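Local coordinates for exported gluconolactonase (Xanthomonas campestris pv. campestris, PDB 3DR2), which catalyses the hydrolysis of gluconolactone to gluconate, a step in secondary glucose metabolism, as a calcium-binding six-bladed beta-propeller of the SMP-30 family, at residues Gly49-Glu54 and Asn91-Gln96; Val14-Asp19 and Ala35-Leu40. One frame throughout, in Å; residues are numbered along the deposited sequence.

Interaction 1 (Gly49-Glu54 and Asn91-Gln96)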
# COMPACT_ATOMS: atom_id res chain seq x y z
N GLY A 49 -6.36 7.44 11.14
CA GLY A 49 -5.88 7.95 12.41
C GLY A 49 -5.21 9.31 12.56
O GLY A 49 -4.09 9.40 13.07
N PRO A 50 -5.88 10.39 12.14
CA PRO A 50 -5.30 11.74 12.26
C PRO A 50 -5.28 12.21 13.71
O PRO A 50 -6.25 12.04 14.44
CB PRO A 50 -6.23 12.58 11.39
CG PRO A 50 -7.57 11.92 11.64
CD PRO A 50 -7.23 10.44 11.56
N ALA A 51 -4.17 12.82 14.11
CA ALA A 51 -4.02 13.32 15.47
C ALA A 51 -3.17 14.58 15.44
O ALA A 51 -2.08 14.60 14.86
CB ALA A 51 -3.36 12.27 16.35
N TRP A 52 -3.66 15.64 16.07
CA TRP A 52 -2.93 16.89 16.12
C TRP A 52 -1.86 16.83 17.20
O TRP A 52 -2.15 16.52 18.36
CB TRP A 52 -3.88 18.06 16.39
CG TRP A 52 -3.15 19.36 16.56
CD1 TRP A 52 -2.92 20.02 17.73
CD2 TRP A 52 -2.52 20.14 15.53
NE1 TRP A 52 -2.18 21.16 17.50
CE2 TRP A 52 -1.93 21.25 16.16
CE3 TRP A 52 -2.41 20.00 14.14
CZ2 TRP A 52 -1.22 22.23 15.44
CZ3 TRP A 52 -1.70 20.97 13.43
CH2 TRP A 52 -1.12 22.07 14.08
N TRP A 53 -0.62 17.12 16.81
CA TRP A 53 0.53 17.08 17.70
C TRP A 53 0.99 18.51 17.96
O TRP A 53 1.80 19.06 17.21
CB TRP A 53 1.64 16.27 17.02
CG TRP A 53 2.77 15.86 17.89
CD1 TRP A 53 2.83 15.92 19.26
CD2 TRP A 53 3.99 15.25 17.46
NE1 TRP A 53 4.02 15.39 19.70
CE2 TRP A 53 4.75 14.96 18.62
CE3 TRP A 53 4.52 14.91 16.21
CZ2 TRP A 53 6.01 14.36 18.56
CZ3 TRP A 53 5.78 14.31 16.15
CH2 TRP A 53 6.50 14.04 17.32
N GLU A 54 0.47 19.11 19.02
CA GLU A 54 0.79 20.49 19.38
C GLU A 54 2.29 20.79 19.49
O GLU A 54 2.77 21.78 18.94
CB GLU A 54 0.10 20.86 20.69
CG GLU A 54 0.39 22.28 21.18
CD GLU A 54 -0.27 23.37 20.35
OE1 GLU A 54 -0.92 23.07 19.33
OE2 GLU A 54 -0.15 24.56 20.73
N ASN A 91 -3.80 6.89 15.66
CA ASN A 91 -2.74 7.65 16.33
C ASN A 91 -3.43 8.59 17.31
O ASN A 91 -4.58 8.98 17.11
CB ASN A 91 -1.94 8.53 15.36
CG ASN A 91 -1.18 7.74 14.33
OD1 ASN A 91 -0.19 7.07 14.64
ND2 ASN A 91 -1.64 7.81 13.09
N ALA A 92 -2.71 8.95 18.37
CA ALA A 92 -3.20 9.87 19.38
C ALA A 92 -1.98 10.48 20.05
O ALA A 92 -0.86 10.02 19.84
CB ALA A 92 -4.06 9.14 20.40
N VAL A 93 -2.20 11.52 20.86
CA VAL A 93 -1.11 12.20 21.55
C VAL A 93 -1.41 12.22 23.04
O VAL A 93 -2.48 12.66 23.44
CB VAL A 93 -0.96 13.64 21.05
CG1 VAL A 93 0.25 14.30 21.71
CG2 VAL A 93 -0.81 13.65 19.54
N ASP A 94 -0.48 11.74 23.85
CA ASP A 94 -0.72 11.71 25.28
C ASP A 94 -0.43 13.05 25.95
O ASP A 94 -0.06 14.02 25.29
CB ASP A 94 0.06 10.57 25.95
CG ASP A 94 1.56 10.78 25.97
OD1 ASP A 94 2.28 9.79 26.23
OD2 ASP A 94 2.03 11.92 25.74
N ALA A 95 -0.64 13.11 27.26
CA ALA A 95 -0.42 14.34 28.00
C ALA A 95 1.00 14.87 27.91
O ALA A 95 1.23 16.08 27.98
CB ALA A 95 -0.81 14.14 29.46
N GLN A 96 1.97 13.97 27.74
CA GLN A 96 3.37 14.37 27.63
C GLN A 96 3.79 14.66 26.19
O GLN A 96 4.98 14.76 25.90
CB GLN A 96 4.28 13.27 28.21
CG GLN A 96 4.16 13.04 29.71
CD GLN A 96 2.86 12.37 30.13
OE1 GLN A 96 2.50 11.32 29.59
NE2 GLN A 96 2.17 12.97 31.09
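Two neighbouring blades of the beta-propeller meet here through their innermost strands, with Gly49-Trp53 of one running nearly parallel to Asn91-Val93 of the next. Their axes approach to 5.7 Å and diverge by 18°, side chains meeting the other strand's carbonyls and side chains. At the Gly49 end of the contact, Asn91 turns its carboxamide to Gly49: ND2 donates to Gly49 O at 2.9 Å, with an N-H...O angle of 163° and the acceptor in the amide plane. With CG beside the backbone N (chi1 -64°), the carboxamide reaches this carbonyl, and its ND2 also bonds Ser62 OG while OD1 pairs with His101 ND1. Three partners thus fix the rotation of a buried amide, which suits asparagine, a short side chain able both to give and to accept. Gly49 suits its place because its positive phi comes easily to glycine, and a CB here would point at the backbone N of Asn91. Next along, the small Ala51 points across, its CB lying 3.6 Å from Asn91 O and 4.3 Å from Val93 CG2. The branched Val93 then splits its contacts, CG2 resting 3.4 Å from Trp52 O and CG1 meeting Trp53 CD1 at 3.9 Å. The Trp53 and Val93 side chains cross at about a right angle, and Trp53 NE1 is held by Gln97 O. Ala92, turned from the other strand, has its side chain about 6 Å from a bound calcium ion, and the calcium ligand Glu48 directly precedes Gly49. Within their own blades, Ala51 pairs with Val60 and Ala92 with Val100, whereas Pro50 packs on Leu59 and Trp61 of strand 58-63 and on Asn281 and Thr283 of strand 281-284, in the blade before.

Interaction 2 (Val14-Asp19 and Ala35-Leu40)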
# COMPACT_ATOMS: atom_id res chain seq x y z
N VAL A 14 -4.65 22.71 -2.19
CA VAL A 14 -5.48 22.87 -3.38
C VAL A 14 -6.92 22.54 -3.00
O VAL A 14 -7.17 21.57 -2.29
CB VAL A 14 -5.00 21.91 -4.49
CG1 VAL A 14 -5.89 22.03 -5.71
CG2 VAL A 14 -3.55 22.23 -4.86
N PRO A 15 -7.89 23.36 -3.44
CA PRO A 15 -9.29 23.08 -3.10
C PRO A 15 -9.70 21.69 -3.55
O PRO A 15 -9.31 21.23 -4.62
CB PRO A 15 -10.05 24.17 -3.85
CG PRO A 15 -9.07 25.31 -3.85
CD PRO A 15 -7.79 24.61 -4.22
N ALA A 16 -10.48 21.00 -2.72
CA ALA A 16 -10.93 19.65 -3.04
C ALA A 16 -12.07 19.70 -4.04
O ALA A 16 -12.86 20.64 -4.05
CB ALA A 16 -11.38 18.94 -1.78
N ASP A 17 -12.15 18.69 -4.90
CA ASP A 17 -13.21 18.64 -5.90
C ASP A 17 -14.42 17.91 -5.34
O ASP A 17 -14.58 16.70 -5.52
CB ASP A 17 -12.71 17.95 -7.17
CG ASP A 17 -13.68 18.10 -8.33
OD1 ASP A 17 -13.32 17.69 -9.46
OD2 ASP A 17 -14.79 18.62 -8.12
N CYS A 18 -15.28 18.65 -4.64
CA CYS A 18 -16.48 18.09 -4.05
C CYS A 18 -17.48 19.20 -3.77
O CYS A 18 -17.15 20.39 -3.86
CB CYS A 18 -16.12 17.36 -2.74
SG CYS A 18 -15.35 18.39 -1.47
N ASP A 19 -18.71 18.82 -3.44
CA ASP A 19 -19.74 19.80 -3.16
C ASP A 19 -19.50 20.48 -1.82
O ASP A 19 -18.90 19.88 -0.91
CB ASP A 19 -21.13 19.14 -3.16
CG ASP A 19 -21.52 18.59 -4.52
OD1 ASP A 19 -21.38 19.33 -5.52
OD2 ASP A 19 -21.97 17.43 -4.59
N ALA A 35 -16.46 28.23 4.65
CA ALA A 35 -15.32 27.33 4.57
C ALA A 35 -15.50 26.28 3.48
O ALA A 35 -16.58 25.70 3.34
CB ALA A 35 -15.10 26.64 5.92
N ARG A 36 -14.44 26.05 2.71
CA ARG A 36 -14.44 25.06 1.64
C ARG A 36 -13.32 24.06 1.93
O ARG A 36 -12.27 24.43 2.44
CB ARG A 36 -14.22 25.73 0.29
CG ARG A 36 -15.41 26.56 -0.20
CD ARG A 36 -16.58 25.67 -0.57
NE ARG A 36 -17.76 26.44 -1.00
CZ ARG A 36 -18.53 27.15 -0.19
NH1 ARG A 36 -18.26 27.20 1.12
NH2 ARG A 36 -19.57 27.81 -0.67
N LEU A 37 -13.55 22.79 1.60
CA LEU A 37 -12.57 21.74 1.86
C LEU A 37 -11.32 21.84 0.99
O LEU A 37 -11.41 22.15 -0.19
CB LEU A 37 -13.20 20.36 1.66
CG LEU A 37 -12.37 19.16 2.13
CD1 LEU A 37 -12.31 19.13 3.64
CD2 LEU A 37 -13.01 17.87 1.61
N LEU A 38 -10.16 21.57 1.60
CA LEU A 38 -8.88 21.61 0.90
C LEU A 38 -8.22 20.24 0.93
O LEU A 38 -8.50 19.41 1.81
CB LEU A 38 -7.92 22.60 1.57
CG LEU A 38 -8.24 24.09 1.59
CD1 LEU A 38 -8.41 24.60 0.18
CD2 LEU A 38 -9.50 24.33 2.39
N THR A 39 -7.33 20.01 -0.03
CA THR A 39 -6.58 18.76 -0.10
C THR A 39 -5.15 19.06 0.33
O THR A 39 -4.48 19.89 -0.27
CB THR A 39 -6.56 18.20 -1.54
OG1 THR A 39 -7.91 17.95 -1.96
CG2 THR A 39 -5.75 16.91 -1.61
N LEU A 40 -4.69 18.38 1.38
CA LEU A 40 -3.34 18.59 1.89
C LEU A 40 -2.36 17.53 1.40
O LEU A 40 -1.16 17.77 1.35
CB LEU A 40 -3.34 18.58 3.42
CG LEU A 40 -4.25 19.61 4.12
CD1 LEU A 40 -4.13 19.48 5.63
CD2 LEU A 40 -3.84 21.01 3.68
O HOH W 1 -7.66 18.76 -4.42
O HOH W 2 -13.17 22.72 -2.21
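Ala16 puts its methyl group into an angle formed by Leu37 and Thr39, with CB 3.9 Å from Leu37 CD2 and 3.6 Å from Thr39 OG1. Cys18 approaches the same leucine branch, its SG standing 3.9 Å from CD2, so one methyl of Leu37 serves two small side chains. Leu37 extends with CG anti to its backbone N (chi1 -170°), and on the side of the body of the protein it packs on Trp300, Ile293 and Pro276. Leu38 leans the other way, toward Pro15, but its end is modelled too close to Arg36 O, so the exact approach of CD1 to the proline is doubtful.

The backbones form a short antiparallel ladder. Thr39 N donates to Val14 O at 2.8 Å, whereas the return bond from Val14 N to Thr39 O is weak. Pro15 and Leu38 are a non-hydrogen-bonded pair, a place where a proline costs the ladder no bond, and beyond it Ala16 N gives a nearly straight bond (176°) to Leu37 O. Two waters extend the join. One links Pro15 O to Thr39 OG1; the other donates to both Ala16 O and Leu37 O, giving the latter carbonyl a second donor.

Strand 14-15 is thereby added to the edge of the blade in which strand 38-41 pairs with the C-terminal strand 298-303. Main-chain bonds, bridging water and a few methyl contacts hold this surface edge, with no salt bridge between the segments, so its cohesion should depend little on charge.

Overall arrangement
From the N terminus, interaction 2 comes first: 14-19 returns to 35-40 and closes a loop that carries strand 22-23, itself an edge strand of another blade, and helix 26-32. The chain leaves that contact through strand 38-41, and the next strand is 47-53, where interaction 1 opens; this closes when strand 88-93 arrives after strands 58-63, 68-73 and 78-83 have continued the blade that 47-53 began. The two are therefore in series, neither nesting nor crossing, with centres 24 Å apart. Interaction 2 extends the blade in which N- and C-terminal strands combine, the Velcro closure familiar from propellers, while interaction 1 joins the next two blades round the ring near its middle.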